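PDB 2FI0: conserved domain protein, which is of unknown function but contains a DUF1858 domain, built here as a small single-chain fold rich in helix with a short two-stranded parallel sheet. Local coordinates for residues A[9-14]-A[75-80]; A[32-37]-A[64-69]; A[5-10]-A[20-25]; A[14-19]-A[46-51]. All coordinates share one frame; numbering follows the deposited sequence.

Contact 1: A[9-14]-A[75-80]; sequences IDVSIP and YEVIGL
I9 and Y75 meet obliquely: CD1 of I9 sits over one face of the Y75 ring, displaced toward the rim in a CH-pi contact, though the modelled approach is too close and its exact depth doubtful. With chi1 at -68° the CG1 branch of I9 lies anti to its own carbonyl carbon, and the extended second torsion (173°) takes CD1 on to the ring. I9 and V77 face the helical core, where L70 touches both; D10 and I78 occupy the other face, their side chains crossing at about a right angle with D10 CB 3.8 Å from I78 CG1. These pairs define a two-stranded parallel sheet, joining the first strand of the chain to the last. Its ladder runs from I9 N to E76 O (2.8 Å, N-H...O 168°), from I78 N to I9 O (2.8 Å) and from V11 N to I78 O (3.0 Å). Beyond the strands the side chains of V11 and V77 cross at about a right angle, CG1 to CG1 3.7 Å, while V11 CG2 reaches L80 CD1 at 3.6 Å. At the turn D10 OD1 accepts from both S12 N, an Asx turn, and S12 OG (2.6 Å), two donors on the same face of the carboxylate that restrain its rotation.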
loop_
_atom_site.group_PDB
_atom_site.type_symbol
_atom_site.label_atom_id
_atom_site.label_comp_id
_atom_site.label_asym_id
_atom_site.label_seq_id
_atom_site.Cartn_x
_atom_site.Cartn_y
_atom_site.Cartn_z
ATOM N N ILE A 9 -6.708 5.363 1.042
ATOM C CA ILE A 9 -5.893 4.364 0.369
ATOM C C ILE A 9 -6.775 3.208 -0.075
ATOM O O ILE A 9 -7.491 2.619 0.717
ATOM C CB ILE A 9 -4.732 3.876 1.261
ATOM C CG1 ILE A 9 -3.739 5.023 1.445
ATOM C CG2 ILE A 9 -4.046 2.631 0.634
ATOM C CD1 ILE A 9 -2.626 4.755 2.434
ATOM N N ASP A 10 -6.721 2.918 -1.366
ATOM C CA ASP A 10 -7.477 1.837 -1.959
ATOM C C ASP A 10 -6.522 0.640 -2.089
ATOM O O ASP A 10 -5.496 0.723 -2.765
ATOM C CB ASP A 10 -8.013 2.292 -3.322
ATOM C CG ASP A 10 -9.039 1.338 -3.903
ATOM O OD1 ASP A 10 -8.989 0.133 -3.587
ATOM O OD2 ASP A 10 -9.896 1.799 -4.692
ATOM N N VAL A 11 -6.852 -0.462 -1.419
ATOM C CA VAL A 11 -5.976 -1.632 -1.420
ATOM C C VAL A 11 -6.215 -2.495 -2.661
ATOM O O VAL A 11 -5.560 -3.514 -2.834
ATOM C CB VAL A 11 -6.113 -2.485 -0.109
ATOM C CG1 VAL A 11 -5.668 -1.687 1.105
ATOM C CG2 VAL A 11 -7.538 -3.013 0.090
ATOM N N SER A 12 -7.155 -2.084 -3.514
ATOM C CA SER A 12 -7.506 -2.852 -4.703
ATOM C C SER A 12 -6.908 -2.332 -5.999
ATOM O O SER A 12 -7.152 -2.917 -7.036
ATOM C CB SER A 12 -9.026 -2.951 -4.854
ATOM O OG SER A 12 -9.582 -1.743 -5.342
ATOM N N ILE A 13 -6.131 -1.254 -5.948
ATOM C CA ILE A 13 -5.491 -0.682 -7.132
ATOM C C ILE A 13 -3.972 -0.943 -7.063
ATOM O O ILE A 13 -3.455 -1.264 -5.994
ATOM C CB ILE A 13 -5.793 0.851 -7.272
ATOM C CG1 ILE A 13 -5.169 1.659 -6.127
ATOM C CG2 ILE A 13 -7.306 1.104 -7.344
ATOM C CD1 ILE A 13 -5.225 3.139 -6.340
ATOM N N PRO A 14 -3.257 -0.820 -8.199
ATOM C CA PRO A 14 -1.811 -1.079 -8.197
ATOM C C PRO A 14 -1.027 -0.266 -7.166
ATOM O O PRO A 14 -1.298 0.907 -6.978
ATOM C CB PRO A 14 -1.380 -0.708 -9.629
ATOM C CG PRO A 14 -2.603 -0.903 -10.444
ATOM C CD PRO A 14 -3.748 -0.488 -9.549
ATOM N N TYR A 75 -4.480 7.111 7.732
ATOM C CA TYR A 75 -5.163 6.795 6.489
ATOM C C TYR A 75 -6.503 6.117 6.722
ATOM O O TYR A 75 -6.702 5.431 7.710
ATOM C CB TYR A 75 -4.271 5.940 5.596
ATOM C CG TYR A 75 -2.993 6.643 5.205
ATOM C CD1 TYR A 75 -2.950 7.473 4.086
ATOM C CD2 TYR A 75 -1.836 6.490 5.954
ATOM C CE1 TYR A 75 -1.785 8.128 3.727
ATOM C CE2 TYR A 75 -0.672 7.147 5.615
ATOM C CZ TYR A 75 -0.648 7.966 4.500
ATOM O OH TYR A 75 0.510 8.604 4.140
ATOM N N GLU A 76 -7.412 6.333 5.783
ATOM C CA GLU A 76 -8.651 5.603 5.686
ATOM C C GLU A 76 -8.546 4.616 4.542
ATOM O O GLU A 76 -8.197 4.991 3.437
ATOM C CB GLU A 76 -9.791 6.585 5.421
ATOM C CG GLU A 76 -11.104 6.143 5.999
ATOM C CD GLU A 76 -11.088 6.152 7.530
ATOM O OE1 GLU A 76 -10.803 7.221 8.127
ATOM O OE2 GLU A 76 -11.339 5.081 8.113
ATOM N N VAL A 77 -8.881 3.352 4.806
ATOM C CA VAL A 77 -8.672 2.297 3.849
ATOM C C VAL A 77 -9.965 1.903 3.145
ATOM O O VAL A 77 -10.988 1.745 3.778
ATOM C CB VAL A 77 -8.064 1.086 4.542
ATOM C CG1 VAL A 77 -7.858 -0.048 3.551
ATOM C CG2 VAL A 77 -6.741 1.481 5.207
ATOM N N ILE A 78 -9.908 1.731 1.828
ATOM C CA ILE A 78 -11.064 1.268 1.064
ATOM C C ILE A 78 -10.636 0.129 0.156
ATOM O O ILE A 78 -9.457 -0.179 0.079
ATOM C CB ILE A 78 -11.736 2.419 0.252
ATOM C CG1 ILE A 78 -10.808 2.972 -0.838
ATOM C CG2 ILE A 78 -12.171 3.556 1.192
ATOM C CD1 ILE A 78 -11.493 3.981 -1.745
ATOM N N GLY A 79 -11.598 -0.491 -0.515
ATOM C CA GLY A 79 -11.328 -1.554 -1.474
ATOM C C GLY A 79 -11.062 -2.933 -0.886
ATOM O O GLY A 79 -10.557 -3.812 -1.585
ATOM N N LEU A 80 -11.375 -3.108 0.393
ATOM C CA LEU A 80 -11.293 -4.405 1.083
ATOM C C LEU A 80 -12.297 -5.417 0.537
ATOM O O LEU A 80 -13.321 -5.026 -0.019
ATOM C CB LEU A 80 -11.601 -4.201 2.577
ATOM C CG LEU A 80 -10.520 -3.950 3.645
ATOM C CD1 LEU A 80 -9.129 -3.985 3.125
ATOM C CD2 LEU A 80 -10.763 -2.658 4.381
#

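Contact 2: A[32-37]-A[64-69]; sequences LGFKPL and DKIVRT
L32 packs tip to tip against T69, joining the loop after helix 26-29 to helix 63-72 in this helix-rich fold. The evidence for close packing is concentrated here. Both methyls of L32 abut the end of T69: CD2 lies 3.6 Å from T69 OG1, and CD1 lies 4.0 Å from T69 CG2. L32 CG is anti to the carbonyl carbon (chi1 -67°), beside the backbone N, and from there the forked end extends to the helix. L32 is buried, and its area in the contact is far greater than that of any other residue of the two segments.

I66, one turn back along the helix, is spaced more widely but also buried. Its CG1 is 4.3 Å from L32 CD1, and its CD1 stands at the edge of the F34 ring, near the ring plane, 4.3 Å from CE2; the ring therefore offers its rim rather than a face. F34 also touches V15 and L52, so this part belongs to the interior where several helices converge.

The solvent side is K65, an exposed residue with only a small share of the contact. Its chain bends at chi2 (93°), and its CG comes within 4.1 Å of L32 CD2. Between the segments the contact is van der Waals packing, including a methyl against the T69 hydroxyl. L32 O bonds T61 OG1, outside the segments, whereas K65 O is satisfied within its own helix, taking two donors of T69 from opposite faces of its carbonyl plane, the backbone N and, at 2.6 Å, the hydroxyl OG1.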
loop_
_atom_site.group_PDB
_atom_site.type_symbol
_atom_site.label_atom_id
_atom_site.label_comp_id
_atom_site.label_asym_id
_atom_site.label_seq_id
_atom_site.Cartn_x
_atom_site.Cartn_y
_atom_site.Cartn_z
ATOM N N LEU A 32 6.000 -3.141 5.743
ATOM C CA LEU A 32 4.872 -4.083 5.692
ATOM C C LEU A 32 5.017 -5.141 4.581
ATOM O O LEU A 32 4.029 -5.742 4.145
ATOM C CB LEU A 32 3.565 -3.320 5.499
ATOM C CG LEU A 32 3.098 -2.421 6.651
ATOM C CD1 LEU A 32 1.996 -1.528 6.157
ATOM C CD2 LEU A 32 2.638 -3.233 7.836
ATOM N N GLY A 33 6.245 -5.365 4.134
ATOM C CA GLY A 33 6.541 -6.403 3.138
ATOM C C GLY A 33 6.694 -5.901 1.713
ATOM O O GLY A 33 6.745 -6.693 0.778
ATOM N N PHE A 34 6.753 -4.587 1.539
ATOM C CA PHE A 34 6.832 -3.985 0.205
ATOM C C PHE A 34 8.161 -3.273 0.005
ATOM O O PHE A 34 8.263 -2.344 -0.800
ATOM C CB PHE A 34 5.659 -3.020 -0.020
ATOM C CG PHE A 34 4.329 -3.700 -0.043
ATOM C CD1 PHE A 34 3.825 -4.214 -1.226
ATOM C CD2 PHE A 34 3.581 -3.848 1.124
ATOM C CE1 PHE A 34 2.597 -4.858 -1.251
ATOM C CE2 PHE A 34 2.358 -4.494 1.100
ATOM C CZ PHE A 34 1.869 -5.002 -0.093
ATOM N N LYS A 35 9.192 -3.738 0.703
ATOM C CA LYS A 35 10.445 -2.988 0.754
ATOM C C LYS A 35 11.253 -3.009 -0.552
ATOM O O LYS A 35 12.001 -2.059 -0.814
ATOM C CB LYS A 35 11.278 -3.374 1.992
ATOM C CG LYS A 35 12.316 -4.471 1.846
ATOM C CD LYS A 35 13.727 -3.904 1.976
ATOM C CE LYS A 35 14.005 -3.374 3.395
ATOM N NZ LYS A 35 15.461 -3.029 3.571
ATOM N N PRO A 36 11.096 -4.067 -1.387
ATOM C CA PRO A 36 11.683 -3.958 -2.727
ATOM C C PRO A 36 11.093 -2.800 -3.538
ATOM O O PRO A 36 11.716 -2.325 -4.472
ATOM C CB PRO A 36 11.334 -5.304 -3.384
ATOM C CG PRO A 36 11.040 -6.221 -2.261
ATOM C CD PRO A 36 10.448 -5.378 -1.193
ATOM N N LEU A 37 9.908 -2.335 -3.182
ATOM C CA LEU A 37 9.304 -1.244 -3.934
ATOM C C LEU A 37 9.787 0.134 -3.462
ATOM O O LEU A 37 9.279 1.136 -3.931
ATOM C CB LEU A 37 7.771 -1.338 -3.886
ATOM C CG LEU A 37 7.152 -2.715 -4.205
ATOM C CD1 LEU A 37 5.725 -2.556 -4.706
ATOM C CD2 LEU A 37 7.948 -3.493 -5.225
ATOM N N ASP A 64 -5.155 -7.545 7.834
ATOM C CA ASP A 64 -5.478 -6.834 9.076
ATOM C C ASP A 64 -4.292 -6.013 9.604
ATOM O O ASP A 64 -4.475 -4.920 10.110
ATOM C CB ASP A 64 -5.980 -7.804 10.151
ATOM C CG ASP A 64 -7.287 -8.507 9.751
ATOM O OD1 ASP A 64 -7.733 -9.442 10.475
ATOM O OD2 ASP A 64 -7.869 -8.131 8.703
ATOM N N LYS A 65 -3.082 -6.546 9.481
ATOM C CA LYS A 65 -1.869 -5.853 9.905
ATOM C C LYS A 65 -1.671 -4.580 9.070
ATOM O O LYS A 65 -1.359 -3.528 9.611
ATOM C CB LYS A 65 -0.666 -6.804 9.780
ATOM C CG LYS A 65 0.722 -6.180 9.916
ATOM C CD LYS A 65 1.249 -6.239 11.332
ATOM C CE LYS A 65 2.688 -5.750 11.403
ATOM N NZ LYS A 65 3.001 -5.295 12.787
ATOM N N ILE A 66 -1.874 -4.689 7.760
ATOM C CA ILE A 66 -1.765 -3.554 6.859
ATOM C C ILE A 66 -2.814 -2.501 7.131
ATOM O O ILE A 66 -2.488 -1.323 7.177
ATOM C CB ILE A 66 -1.851 -4.000 5.374
ATOM C CG1 ILE A 66 -0.576 -4.767 5.004
ATOM C CG2 ILE A 66 -2.056 -2.783 4.444
ATOM C CD1 ILE A 66 -0.728 -5.705 3.868
ATOM N N VAL A 67 -4.067 -2.926 7.320
ATOM C CA VAL A 67 -5.155 -1.990 7.596
ATOM C C VAL A 67 -4.934 -1.256 8.924
ATOM O O VAL A 67 -5.035 -0.040 8.975
ATOM C CB VAL A 67 -6.539 -2.668 7.534
ATOM C CG1 VAL A 67 -7.650 -1.695 7.947
ATOM C CG2 VAL A 67 -6.801 -3.168 6.114
ATOM N N ARG A 68 -4.574 -1.989 9.969
ATOM C CA ARG A 68 -4.281 -1.387 11.286
ATOM C C ARG A 68 -3.168 -0.345 11.195
ATOM O O ARG A 68 -3.261 0.744 11.749
ATOM C CB ARG A 68 -3.797 -2.448 12.266
ATOM C CG ARG A 68 -4.856 -3.326 12.848
ATOM C CD ARG A 68 -4.220 -4.346 13.812
ATOM N NE ARG A 68 -4.978 -4.219 15.024
ATOM C CZ ARG A 68 -4.528 -3.857 16.209
ATOM N NH1 ARG A 68 -3.249 -3.685 16.489
ATOM N NH2 ARG A 68 -5.410 -3.755 17.150
ATOM N N THR A 69 -2.096 -0.726 10.521
ATOM C CA THR A 69 -0.922 0.141 10.383
ATOM C C THR A 69 -1.270 1.419 9.625
ATOM O O THR A 69 -0.919 2.523 10.052
ATOM C CB THR A 69 0.228 -0.599 9.680
ATOM O OG1 THR A 69 0.507 -1.819 10.377
ATOM C CG2 THR A 69 1.487 0.259 9.657
#

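Contact 3: A[5-10]-A[20-25]; sequences MDNIID and DKHPEV
H22 and V25 pack on N7 and I9 in a contact between the start of strand 8-10, with the residue before it, and the chain just past helix 15-21. In this small helix-rich fold the strand leads into the helix, and the chain after the helix packs back on the strand at the margin of the two-stranded parallel sheet. H22 is the first residue to leave helical backbone angles, and it turns its imidazole toward the strand: CG is anti to the carbonyl carbon (chi1 -57°). The ring stands obliquely to its neighbours, with NE2 3.9 Å from N7 CA and ND1 4.0 Å from I9 CG1. K21 CG lies over one face, 3.7 Å above the ring plane. H22 is buried and has the largest share of the contact, although the modelled approach of its ring to the I8 carbonyl is doubtful. Behind it the backbone is held by V25 N bonding to H22 O at 2.9 Å, a short turn that returns V25 to the interior. The carboxylate of E24 points near N7 without bonding it; its OE2 is bonded instead to Y75 OH. Deeper in, L70 and V18 both touch I9 and V25, whose side chains meet tip to tip, I9 CD1 against V25 CG2 at 3.6 Å.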
loop_
_atom_site.group_PDB
_atom_site.type_symbol
_atom_site.label_atom_id
_atom_site.label_comp_id
_atom_site.label_asym_id
_atom_site.label_seq_id
_atom_site.Cartn_x
_atom_site.Cartn_y
_atom_site.Cartn_z
ATOM N N MET A 5 -11.723 12.994 3.688
ATOM C CA MET A 5 -11.545 13.714 2.438
ATOM C C MET A 5 -10.174 13.428 1.830
ATOM O O MET A 5 -10.036 13.261 0.620
ATOM C CB MET A 5 -11.682 15.207 2.713
ATOM C CG MET A 5 -11.975 16.054 1.483
ATOM S SD MET A 5 -13.559 15.728 0.695
ATOM C CE MET A 5 -14.684 15.565 2.082
ATOM N N ASP A 6 -9.166 13.381 2.691
ATOM C CA ASP A 6 -7.795 13.188 2.281
ATOM C C ASP A 6 -7.298 11.872 2.878
ATOM O O ASP A 6 -7.942 11.285 3.763
ATOM C CB ASP A 6 -6.947 14.376 2.780
ATOM C CG ASP A 6 -7.517 15.726 2.355
ATOM O OD1 ASP A 6 -8.129 15.794 1.262
ATOM O OD2 ASP A 6 -7.347 16.733 3.094
ATOM N N ASN A 7 -6.160 11.412 2.384
ATOM C CA ASN A 7 -5.480 10.249 2.952
ATOM C C ASN A 7 -6.285 8.941 2.855
ATOM O O ASN A 7 -6.267 8.121 3.749
ATOM C CB ASN A 7 -5.015 10.554 4.394
ATOM C CG ASN A 7 -4.003 11.709 4.454
ATOM O OD1 ASN A 7 -2.909 11.627 3.889
ATOM N ND2 ASN A 7 -4.389 12.806 5.110
ATOM N N ILE A 8 -6.953 8.752 1.722
ATOM C CA ILE A 8 -7.715 7.543 1.438
ATOM C C ILE A 8 -6.816 6.618 0.613
ATOM O O ILE A 8 -6.227 7.049 -0.378
ATOM C CB ILE A 8 -9.018 7.881 0.666
ATOM C CG1 ILE A 8 -9.946 8.731 1.542
ATOM C CG2 ILE A 8 -9.728 6.623 0.188
ATOM C CD1 ILE A 8 -10.992 9.469 0.743
ATOM N N ILE A 9 -6.708 5.363 1.042
ATOM C CA ILE A 9 -5.893 4.364 0.369
ATOM C C ILE A 9 -6.775 3.208 -0.075
ATOM O O ILE A 9 -7.491 2.619 0.717
ATOM C CB ILE A 9 -4.732 3.876 1.261
ATOM C CG1 ILE A 9 -3.739 5.023 1.445
ATOM C CG2 ILE A 9 -4.046 2.631 0.634
ATOM C CD1 ILE A 9 -2.626 4.755 2.434
ATOM N N ASP A 10 -6.721 2.918 -1.366
ATOM C CA ASP A 10 -7.477 1.837 -1.959
ATOM C C ASP A 10 -6.522 0.640 -2.089
ATOM O O ASP A 10 -5.496 0.723 -2.765
ATOM C CB ASP A 10 -8.013 2.292 -3.322
ATOM C CG ASP A 10 -9.039 1.338 -3.903
ATOM O OD1 ASP A 10 -8.989 0.133 -3.587
ATOM O OD2 ASP A 10 -9.896 1.799 -4.692
ATOM N N ASP A 20 2.236 7.007 -5.866
ATOM C CA ASP A 20 2.173 8.240 -6.637
ATOM C C ASP A 20 1.253 9.270 -5.992
ATOM O O ASP A 20 1.586 10.448 -5.922
ATOM C CB ASP A 20 1.693 7.959 -8.073
ATOM C CG ASP A 20 2.753 7.272 -8.927
ATOM O OD1 ASP A 20 3.959 7.313 -8.579
ATOM O OD2 ASP A 20 2.374 6.691 -9.964
ATOM N N LYS A 21 0.094 8.820 -5.514
ATOM C CA LYS A 21 -0.849 9.728 -4.877
ATOM C C LYS A 21 -0.396 10.098 -3.464
ATOM O O LYS A 21 -0.577 11.239 -3.038
ATOM C CB LYS A 21 -2.242 9.108 -4.858
ATOM C CG LYS A 21 -3.303 10.008 -4.266
ATOM C CD LYS A 21 -4.711 9.491 -4.586
ATOM C CE LYS A 21 -5.691 10.651 -4.803
ATOM N NZ LYS A 21 -6.671 10.277 -5.862
ATOM N N HIS A 22 0.209 9.146 -2.755
ATOM C CA HIS A 22 0.643 9.352 -1.371
ATOM C C HIS A 22 2.129 9.008 -1.171
ATOM O O HIS A 22 2.434 7.947 -0.611
ATOM C CB HIS A 22 -0.185 8.467 -0.430
ATOM C CG HIS A 22 -1.663 8.679 -0.528
ATOM N ND1 HIS A 22 -2.495 7.796 -1.180
ATOM C CD2 HIS A 22 -2.462 9.663 -0.047
ATOM C CE1 HIS A 22 -3.741 8.224 -1.096
ATOM N NE2 HIS A 22 -3.750 9.351 -0.407
ATOM N N PRO A 23 3.057 9.889 -1.619
ATOM C CA PRO A 23 4.497 9.576 -1.494
ATOM C C PRO A 23 4.931 9.223 -0.063
ATOM O O PRO A 23 5.773 8.354 0.129
ATOM C CB PRO A 23 5.201 10.853 -1.990
ATOM C CG PRO A 23 4.182 11.604 -2.790
ATOM C CD PRO A 23 2.813 11.173 -2.297
ATOM N N GLU A 24 4.322 9.874 0.920
ATOM C CA GLU A 24 4.601 9.628 2.352
ATOM C C GLU A 24 4.253 8.214 2.835
ATOM O O GLU A 24 4.752 7.774 3.877
ATOM C CB GLU A 24 3.834 10.610 3.257
ATOM C CG GLU A 24 3.174 11.817 2.562
ATOM C CD GLU A 24 1.880 11.452 1.799
ATOM O OE1 GLU A 24 1.705 12.009 0.677
ATOM O OE2 GLU A 24 1.056 10.632 2.316
ATOM N N VAL A 25 3.378 7.512 2.122
ATOM C CA VAL A 25 2.983 6.170 2.549
ATOM C C VAL A 25 4.058 5.118 2.241
ATOM O O VAL A 25 4.027 4.040 2.821
ATOM C CB VAL A 25 1.614 5.751 1.951
ATOM C CG1 VAL A 25 1.769 5.178 0.554
ATOM C CG2 VAL A 25 0.902 4.742 2.877
#

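Contact 4: A[14-19]-A[46-51]; sequences PVAEVV and VGRKVS
P14, V15 and A16 begin a helix against the chain of 46-51, and two backbone hydrogen bonds provide the polar part of the contact. V15 N donates to V50 O at 2.8 Å, in the carbonyl plane and fairly straight (N-H...O 163°). A16 N donates to G47 O at 3.0 Å; the N-H points well at the oxygen but stands above the carbonyl plane, 50° out of it. Both donors lie in the first turn of helix 15-21, where a regular helix has no carbonyl of its own to offer. A weaker polar element is the CA-H...O contact from P14 CA to V50 O, 3.5 Å.

Van der Waals contacts sit around these bonds. P14 CB packs on two carbonyl oxygens, G47 O and R48 O, each 3.6 Å away. V15 CG2 lies chiefly against the V50-S51 backbone, 3.5 Å from S51 C, with V50 CG1 farther off at 4.2 Å; V15 also touches L52 and L29 in the core. On the exposed side, the bends of R48 at chi2 and chi3 lay its aliphatic part alongside A16, with CD 3.8 Å from A16 CB.

S51 is itself the N-cap of helix 52-59. For helix 15-21, the bonds to V50 O and G47 O make a helix N-terminus whose first amides are capped by carbonyls of a distant segment.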
loop_
_atom_site.group_PDB
_atom_site.type_symbol
_atom_site.label_atom_id
_atom_site.label_comp_id
_atom_site.label_asym_id
_atom_site.label_seq_id
_atom_site.Cartn_x
_atom_site.Cartn_y
_atom_site.Cartn_z
ATOM N N PRO A 14 -3.257 -0.820 -8.199
ATOM C CA PRO A 14 -1.811 -1.079 -8.197
ATOM C C PRO A 14 -1.027 -0.266 -7.166
ATOM O O PRO A 14 -1.298 0.907 -6.978
ATOM C CB PRO A 14 -1.380 -0.708 -9.629
ATOM C CG PRO A 14 -2.603 -0.903 -10.444
ATOM C CD PRO A 14 -3.748 -0.488 -9.549
ATOM N N VAL A 15 -0.059 -0.895 -6.510
ATOM C CA VAL A 15 0.682 -0.236 -5.432
ATOM C C VAL A 15 1.368 1.062 -5.901
ATOM O O VAL A 15 1.444 2.042 -5.149
ATOM C CB VAL A 15 1.712 -1.184 -4.768
ATOM C CG1 VAL A 15 2.516 -0.443 -3.715
ATOM C CG2 VAL A 15 1.005 -2.321 -4.106
ATOM N N ALA A 16 1.837 1.074 -7.143
ATOM C CA ALA A 16 2.435 2.285 -7.729
ATOM C C ALA A 16 1.473 3.492 -7.744
ATOM O O ALA A 16 1.892 4.627 -7.491
ATOM C CB ALA A 16 2.932 1.998 -9.135
ATOM N N GLU A 17 0.200 3.248 -8.053
ATOM C CA GLU A 17 -0.802 4.313 -8.055
ATOM C C GLU A 17 -1.032 4.870 -6.646
ATOM O O GLU A 17 -1.238 6.072 -6.456
ATOM C CB GLU A 17 -2.132 3.808 -8.608
ATOM C CG GLU A 17 -2.119 3.516 -10.080
ATOM C CD GLU A 17 -3.484 3.098 -10.615
ATOM O OE1 GLU A 17 -4.517 3.525 -10.040
ATOM O OE2 GLU A 17 -3.517 2.350 -11.625
ATOM N N VAL A 18 -1.011 3.980 -5.666
ATOM C CA VAL A 18 -1.110 4.393 -4.282
ATOM C C VAL A 18 0.061 5.330 -3.944
ATOM O O VAL A 18 -0.146 6.404 -3.410
ATOM C CB VAL A 18 -1.149 3.190 -3.311
ATOM C CG1 VAL A 18 -1.137 3.670 -1.888
ATOM C CG2 VAL A 18 -2.380 2.336 -3.562
ATOM N N VAL A 19 1.281 4.919 -4.286
ATOM C CA VAL A 19 2.480 5.638 -3.859
ATOM C C VAL A 19 2.616 6.981 -4.590
ATOM O O VAL A 19 3.044 7.962 -3.992
ATOM C CB VAL A 19 3.748 4.762 -4.013
ATOM C CG1 VAL A 19 5.035 5.577 -3.761
ATOM C CG2 VAL A 19 3.683 3.587 -3.073
ATOM N N VAL A 46 7.106 -4.172 -10.877
ATOM C CA VAL A 46 6.241 -5.086 -10.108
ATOM C C VAL A 46 5.040 -4.364 -9.477
ATOM O O VAL A 46 3.932 -4.907 -9.471
ATOM C CB VAL A 46 7.017 -5.916 -9.021
ATOM C CG1 VAL A 46 7.792 -5.029 -8.062
ATOM C CG2 VAL A 46 6.055 -6.803 -8.217
ATOM N N GLY A 47 5.264 -3.150 -8.973
ATOM C CA GLY A 47 4.221 -2.351 -8.310
ATOM C C GLY A 47 3.099 -1.852 -9.214
ATOM O O GLY A 47 2.046 -1.432 -8.724
ATOM N N ARG A 48 3.299 -1.898 -10.533
ATOM C CA ARG A 48 2.204 -1.583 -11.460
ATOM C C ARG A 48 1.304 -2.819 -11.736
ATOM O O ARG A 48 0.185 -2.694 -12.237
ATOM C CB ARG A 48 2.727 -0.902 -12.747
ATOM C CG ARG A 48 2.467 0.633 -12.784
ATOM C CD ARG A 48 3.710 1.531 -12.876
ATOM N NE ARG A 48 3.978 1.946 -14.265
ATOM C CZ ARG A 48 4.646 3.042 -14.658
ATOM N NH1 ARG A 48 5.178 3.904 -13.793
ATOM N NH2 ARG A 48 4.786 3.277 -15.955
ATOM N N LYS A 49 1.787 -4.002 -11.368
ATOM C CA LYS A 49 1.042 -5.244 -11.555
ATOM C C LYS A 49 0.332 -5.718 -10.285
ATOM O O LYS A 49 -0.630 -6.497 -10.358
ATOM C CB LYS A 49 1.993 -6.350 -12.002
ATOM C CG LYS A 49 2.686 -6.102 -13.317
ATOM C CD LYS A 49 3.879 -7.052 -13.463
ATOM C CE LYS A 49 4.360 -7.151 -14.897
ATOM N NZ LYS A 49 5.636 -7.934 -15.009
ATOM N N VAL A 50 0.813 -5.291 -9.123
ATOM C CA VAL A 50 0.315 -5.842 -7.868
ATOM C C VAL A 50 -0.355 -4.752 -7.023
ATOM O O VAL A 50 0.163 -3.648 -6.900
ATOM C CB VAL A 50 1.456 -6.604 -7.099
ATOM C CG1 VAL A 50 2.368 -5.664 -6.322
ATOM C CG2 VAL A 50 0.880 -7.618 -6.169
ATOM N N SER A 51 -1.524 -5.062 -6.474
ATOM C CA SER A 51 -2.176 -4.187 -5.503
ATOM C C SER A 51 -1.696 -4.512 -4.097
ATOM O O SER A 51 -0.948 -5.477 -3.895
ATOM C CB SER A 51 -3.694 -4.342 -5.588
ATOM O OG SER A 51 -4.097 -5.639 -5.223
#

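Contacts 1 and 3 share strand 8-10, their centres 9 Å apart: contact 1 pairs it with strand 76-78, and contact 3 joins it to the end of helix 15-21. Contact 4 uses the start of that helix, 13 Å from contact 3, and shares P14 with contact 1. Contacts 2 and 4 lie nested within the chain closed by contact 1, and their segments alternate; they stand on opposite sides of the chain's centre, yet meet where L37 and F34 touch V15. Contact 2 reaches contact 1 through V67, which packs on V77 and L80. The small sheet thus ties both chain ends together around the helices.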